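Local coordinates for histidine-rich glycoprotein (Oryctolagus cuniculus, PDB 4CCV) that serves as a plasma adapter glycoprotein that binds heparin, heme, plasminogen and divalent metals and is implicated in regulating coagulation, fibrinolysis and angiogenesis, at residues Glu50-Arg61 with Phe74-Val85. Residues are numbered along the deposited sequence; the frame is centred on the assembly and turned at random.
Sequences ERTNYYVDFSVR and FGFCRADLSFDV
The disulfide-bonded C77 lies over the ring of F58, its CB 3.7 Å from the ring centroid in a CH-pi contact and its SG oblique to the same ring, while V60 CG1, from the next side chain on the same face of the strand, lies against the sulfur. This pair sits in the second cystatin domain, in the long antiparallel hairpin of strands 51-62 and 73-84, whose apolar face packs on helix 15-27. The F58 ring comes under C77 because its CG stands between the backbone N and the carbonyl carbon (chi1 64°), which also brings CE1 to A79 CB. C77 SG continues to C100, tying the hairpin to strand 95-104.

Backbone bonds run in both directions at the hydrogen-bonded pairs from T52-F83 to V60-G75. Along the apolar face V56 CG2 meets L81 CD1 at 3.6 Å, and farther on Y54 CD1 comes to 3.6 Å from F83 CD2, the rings meeting obliquely with planes 82° apart.

The other face carries most of the polar pairs. R78 grips D57 side-on, R78 NE meeting D57 OD1 at 2.7 Å and R78 NH2 meeting D57 OD2 at 2.9 Å; carboxylate and guanidinium are nearly coplanar and both oxygens use their syn lone pairs. R42 on strand 35-47 also pairs with D57 OD2, so the carboxylate probably offsets the closeness of two arginines. Y55 CB rests against one guanidinium face of R78. Near the glutathione-binding end, R61, which touches the glutathione and is salt-bridged to D38, presents a guanidinium face to F74 CD2, and F74 CE2 reaches S59 CB at 3.4 Å. Toward the opposite end, N53 ND2 donates to D80 OD1 at 2.7 Å, and R51, also salt-bridged to D95, directs NH1 within its guanidinium plane to S82 OG, 2.7 Å away.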
loop_
_atom_site.group_PDB
_atom_site.type_symbol
_atom_site.label_atom_id
_atom_site.label_comp_id
_atom_site.label_asym_id
_atom_site.label_seq_id
_atom_site.Cartn_x
_atom_site.Cartn_y
_atom_site.Cartn_z
ATOM N N GLU A 50 8.214 21.250 6.444
ATOM C CA GLU A 50 8.194 20.592 7.765
ATOM C C GLU A 50 8.476 19.095 7.749
ATOM O O GLU A 50 9.218 18.596 8.585
ATOM C CB GLU A 50 6.824 20.800 8.406
ATOM C CG GLU A 50 6.717 20.376 9.870
ATOM C CD GLU A 50 6.848 21.535 10.863
ATOM O OE1 GLU A 50 6.957 22.709 10.435
ATOM O OE2 GLU A 50 6.836 21.272 12.090
ATOM N N ARG A 51 7.803 18.389 6.846
ATOM C CA ARG A 51 7.993 16.968 6.638
ATOM C C ARG A 51 8.269 16.718 5.179
ATOM O O ARG A 51 7.970 17.553 4.319
ATOM C CB ARG A 51 6.739 16.193 7.036
ATOM C CG ARG A 51 6.367 16.359 8.509
ATOM C CD ARG A 51 7.137 15.394 9.385
ATOM N NE ARG A 51 6.704 15.395 10.772
ATOM C CZ ARG A 51 5.673 14.720 11.294
ATOM N NH1 ARG A 51 4.834 13.973 10.563
ATOM N NH2 ARG A 51 5.438 14.849 12.599
ATOM N N THR A 52 8.881 15.560 4.940
ATOM C CA THR A 52 8.922 14.914 3.677
ATOM C C THR A 52 7.929 13.735 3.755
ATOM O O THR A 52 8.051 12.866 4.610
ATOM C CB THR A 52 10.372 14.525 3.370
ATOM O OG1 THR A 52 11.075 15.751 3.185
ATOM C CG2 THR A 52 10.476 13.758 2.062
ATOM N N ASN A 53 6.914 13.773 2.906
ATOM C CA ASN A 53 5.957 12.674 2.791
ATOM C C ASN A 53 6.245 11.802 1.589
ATOM O O ASN A 53 6.485 12.308 0.487
ATOM C CB ASN A 53 4.535 13.251 2.754
ATOM C CG ASN A 53 4.108 13.818 4.085
ATOM O OD1 ASN A 53 4.340 14.991 4.432
ATOM N ND2 ASN A 53 3.491 13.006 4.847
ATOM N N TYR A 54 6.226 10.485 1.775
ATOM C CA TYR A 54 6.286 9.524 0.650
ATOM C C TYR A 54 4.985 8.799 0.611
ATOM O O TYR A 54 4.532 8.324 1.640
ATOM C CB TYR A 54 7.408 8.473 0.813
ATOM C CG TYR A 54 8.787 9.047 0.731
ATOM C CD1 TYR A 54 9.365 9.615 1.851
ATOM C CD2 TYR A 54 9.495 9.070 -0.462
ATOM C CE1 TYR A 54 10.632 10.176 1.800
ATOM C CE2 TYR A 54 10.759 9.644 -0.541
ATOM C CZ TYR A 54 11.335 10.175 0.612
ATOM O OH TYR A 54 12.562 10.769 0.607
ATOM N N TYR A 55 4.388 8.731 -0.572
ATOM C CA TYR A 55 3.109 8.068 -0.789
ATOM C C TYR A 55 3.433 6.825 -1.578
ATOM O O TYR A 55 3.904 6.888 -2.733
ATOM C CB TYR A 55 2.090 8.981 -1.499
ATOM C CG TYR A 55 1.782 10.213 -0.640
ATOM C CD1 TYR A 55 0.790 10.185 0.338
ATOM C CD2 TYR A 55 2.480 11.395 -0.804
ATOM C CE1 TYR A 55 0.515 11.321 1.116
ATOM C CE2 TYR A 55 2.224 12.521 -0.010
ATOM C CZ TYR A 55 1.220 12.485 0.926
ATOM O OH TYR A 55 0.981 13.596 1.755
ATOM N N VAL A 56 3.345 5.697 -0.884
ATOM C CA VAL A 56 3.764 4.427 -1.440
ATOM C C VAL A 56 2.495 3.734 -1.864
ATOM O O VAL A 56 1.724 3.372 -0.988
ATOM C CB VAL A 56 4.475 3.567 -0.405
ATOM C CG1 VAL A 56 4.889 2.227 -1.014
ATOM C CG2 VAL A 56 5.715 4.288 0.096
ATOM N N ASP A 57 2.303 3.538 -3.179
ATOM C CA ASP A 57 1.085 2.937 -3.764
ATOM C C ASP A 57 1.459 1.511 -4.101
ATOM O O ASP A 57 2.439 1.295 -4.798
ATOM C CB ASP A 57 0.628 3.624 -5.064
ATOM C CG ASP A 57 0.193 5.081 -4.861
ATOM O OD1 ASP A 57 -0.187 5.359 -3.734
ATOM O OD2 ASP A 57 0.259 5.938 -5.773
ATOM N N PHE A 58 0.709 0.570 -3.561
ATOM C CA PHE A 58 1.048 -0.848 -3.663
ATOM C C PHE A 58 -0.165 -1.733 -3.864
ATOM O O PHE A 58 -1.282 -1.359 -3.466
ATOM C CB PHE A 58 1.977 -1.328 -2.509
ATOM C CG PHE A 58 1.407 -1.260 -1.146
ATOM C CD1 PHE A 58 1.488 -0.092 -0.401
ATOM C CD2 PHE A 58 0.841 -2.368 -0.558
ATOM C CE1 PHE A 58 1.027 -0.054 0.897
ATOM C CE2 PHE A 58 0.339 -2.328 0.727
ATOM C CZ PHE A 58 0.479 -1.166 1.474
ATOM N N SER A 59 0.040 -2.870 -4.567
ATOM C CA SER A 59 -1.008 -3.844 -4.755
ATOM C C SER A 59 -0.883 -4.867 -3.656
ATOM O O SER A 59 0.214 -5.072 -3.123
ATOM C CB SER A 59 -0.940 -4.525 -6.131
ATOM O OG SER A 59 0.372 -4.825 -6.468
ATOM N N VAL A 60 -2.023 -5.465 -3.313
ATOM C CA VAL A 60 -2.125 -6.526 -2.330
ATOM C C VAL A 60 -2.947 -7.720 -2.844
ATOM O O VAL A 60 -3.735 -7.554 -3.749
ATOM C CB VAL A 60 -2.708 -5.995 -1.000
ATOM C CG1 VAL A 60 -1.737 -4.962 -0.393
ATOM C CG2 VAL A 60 -4.136 -5.408 -1.148
ATOM N N ARG A 61 -2.769 -8.887 -2.227
ATOM C CA ARG A 61 -3.580 -10.064 -2.490
ATOM C C ARG A 61 -4.170 -10.602 -1.198
ATOM O O ARG A 61 -3.537 -10.594 -0.150
ATOM C CB ARG A 61 -2.733 -11.188 -3.104
ATOM C CG ARG A 61 -2.222 -10.896 -4.497
ATOM C CD ARG A 61 -3.357 -10.591 -5.472
ATOM N NE ARG A 61 -2.870 -10.586 -6.860
ATOM C CZ ARG A 61 -3.563 -11.019 -7.923
ATOM N NH1 ARG A 61 -4.786 -11.517 -7.765
ATOM N NH2 ARG A 61 -3.013 -10.980 -9.144
ATOM N N PHE A 74 -8.030 -8.722 -5.260
ATOM C CA PHE A 74 -6.853 -7.850 -5.433
ATOM C C PHE A 74 -7.207 -6.593 -4.666
ATOM O O PHE A 74 -8.384 -6.319 -4.432
ATOM C CB PHE A 74 -6.624 -7.637 -6.941
ATOM C CG PHE A 74 -5.631 -6.578 -7.290
ATOM C CD1 PHE A 74 -6.013 -5.201 -7.341
ATOM C CD2 PHE A 74 -4.307 -6.924 -7.606
ATOM C CE1 PHE A 74 -5.080 -4.223 -7.671
ATOM C CE2 PHE A 74 -3.386 -5.942 -7.956
ATOM C CZ PHE A 74 -3.780 -4.597 -7.993
ATOM N N GLY A 75 -6.210 -5.857 -4.196
ATOM C CA GLY A 75 -6.477 -4.555 -3.602
ATOM C C GLY A 75 -5.418 -3.554 -3.956
ATOM O O GLY A 75 -4.319 -3.917 -4.352
ATOM N N PHE A 76 -5.732 -2.274 -3.789
ATOM C CA PHE A 76 -4.707 -1.248 -3.871
ATOM C C PHE A 76 -4.658 -0.573 -2.503
ATOM O O PHE A 76 -5.724 -0.322 -1.929
ATOM C CB PHE A 76 -5.111 -0.207 -4.960
ATOM C CG PHE A 76 -4.726 -0.555 -6.367
ATOM C CD1 PHE A 76 -3.446 -0.969 -6.686
ATOM C CD2 PHE A 76 -5.656 -0.422 -7.422
ATOM C CE1 PHE A 76 -3.095 -1.267 -7.969
ATOM C CE2 PHE A 76 -5.277 -0.693 -8.728
ATOM C CZ PHE A 76 -4.002 -1.155 -9.003
ATOM N N CYS A 77 -3.446 -0.234 -2.015
ATOM C CA CYS A 77 -3.246 0.532 -0.813
ATOM C C CYS A 77 -2.356 1.720 -1.117
ATOM O O CYS A 77 -1.528 1.696 -2.037
ATOM C CB CYS A 77 -2.613 -0.278 0.320
ATOM S SG CYS A 77 -3.476 -1.799 0.770
ATOM N N ARG A 78 -2.551 2.774 -0.326
ATOM C CA ARG A 78 -1.614 3.878 -0.280
ATOM C C ARG A 78 -1.200 4.046 1.172
ATOM O O ARG A 78 -2.052 4.169 2.035
ATOM C CB ARG A 78 -2.240 5.197 -0.787
ATOM C CG ARG A 78 -1.342 6.402 -0.523
ATOM C CD ARG A 78 -1.732 7.681 -1.250
ATOM N NE ARG A 78 -1.308 7.575 -2.641
ATOM C CZ ARG A 78 -1.405 8.555 -3.535
ATOM N NH1 ARG A 78 -1.973 9.714 -3.221
ATOM N NH2 ARG A 78 -0.989 8.361 -4.782
ATOM N N ALA A 79 0.109 4.080 1.401
ATOM C CA ALA A 79 0.695 4.419 2.672
ATOM C C ALA A 79 1.362 5.770 2.572
ATOM O O ALA A 79 2.267 6.001 1.766
ATOM C CB ALA A 79 1.705 3.364 3.123
ATOM N N ASP A 80 0.983 6.637 3.476
ATOM C CA ASP A 80 1.571 7.953 3.545
ATOM C C ASP A 80 2.608 7.893 4.648
ATOM O O ASP A 80 2.230 7.866 5.824
ATOM C CB ASP A 80 0.521 9.007 3.864
ATOM C CG ASP A 80 1.144 10.366 4.289
ATOM O OD1 ASP A 80 2.393 10.599 4.170
ATOM O OD2 ASP A 80 0.373 11.198 4.789
ATOM N N LEU A 81 3.889 7.941 4.308
ATOM C CA LEU A 81 4.953 7.937 5.343
ATOM C C LEU A 81 5.495 9.363 5.517
ATOM O O LEU A 81 5.940 10.007 4.559
ATOM C CB LEU A 81 6.109 7.030 4.946
ATOM C CG LEU A 81 5.688 5.674 4.332
ATOM C CD1 LEU A 81 6.792 5.026 3.479
ATOM C CD2 LEU A 81 5.291 4.743 5.413
ATOM N N SER A 82 5.387 9.860 6.732
ATOM C CA SER A 82 5.800 11.196 7.025
ATOM C C SER A 82 7.109 11.190 7.809
ATOM O O SER A 82 7.219 10.578 8.875
ATOM C CB SER A 82 4.700 11.883 7.832
ATOM O OG SER A 82 5.049 13.211 8.033
ATOM N N PHE A 83 8.098 11.868 7.261
ATOM C CA PHE A 83 9.445 11.865 7.803
ATOM C C PHE A 83 9.902 13.254 8.228
ATOM O O PHE A 83 9.690 14.276 7.559
ATOM C CB PHE A 83 10.503 11.333 6.806
ATOM C CG PHE A 83 10.392 9.871 6.540
ATOM C CD1 PHE A 83 11.078 8.950 7.334
ATOM C CD2 PHE A 83 9.584 9.395 5.479
ATOM C CE1 PHE A 83 10.960 7.594 7.090
ATOM C CE2 PHE A 83 9.466 8.044 5.251
ATOM C CZ PHE A 83 10.166 7.144 6.036
ATOM N N ASP A 84 10.607 13.257 9.350
ATOM C CA ASP A 84 11.421 14.391 9.736
ATOM C C ASP A 84 12.289 14.780 8.534
ATOM O O ASP A 84 12.875 13.901 7.884
ATOM C CB ASP A 84 12.319 13.936 10.870
ATOM C CG ASP A 84 13.073 15.066 11.480
ATOM O OD1 ASP A 84 13.814 15.768 10.753
ATOM O OD2 ASP A 84 12.919 15.243 12.698
ATOM N N VAL A 85 12.386 16.057 8.207
ATOM C CA VAL A 85 13.281 16.427 7.090
ATOM C C VAL A 85 14.759 16.028 7.295
ATOM O O VAL A 85 15.513 16.019 6.330
ATOM C CB VAL A 85 13.215 17.920 6.747
ATOM C CG1 VAL A 85 11.788 18.294 6.366
ATOM C CG2 VAL A 85 13.738 18.775 7.902
#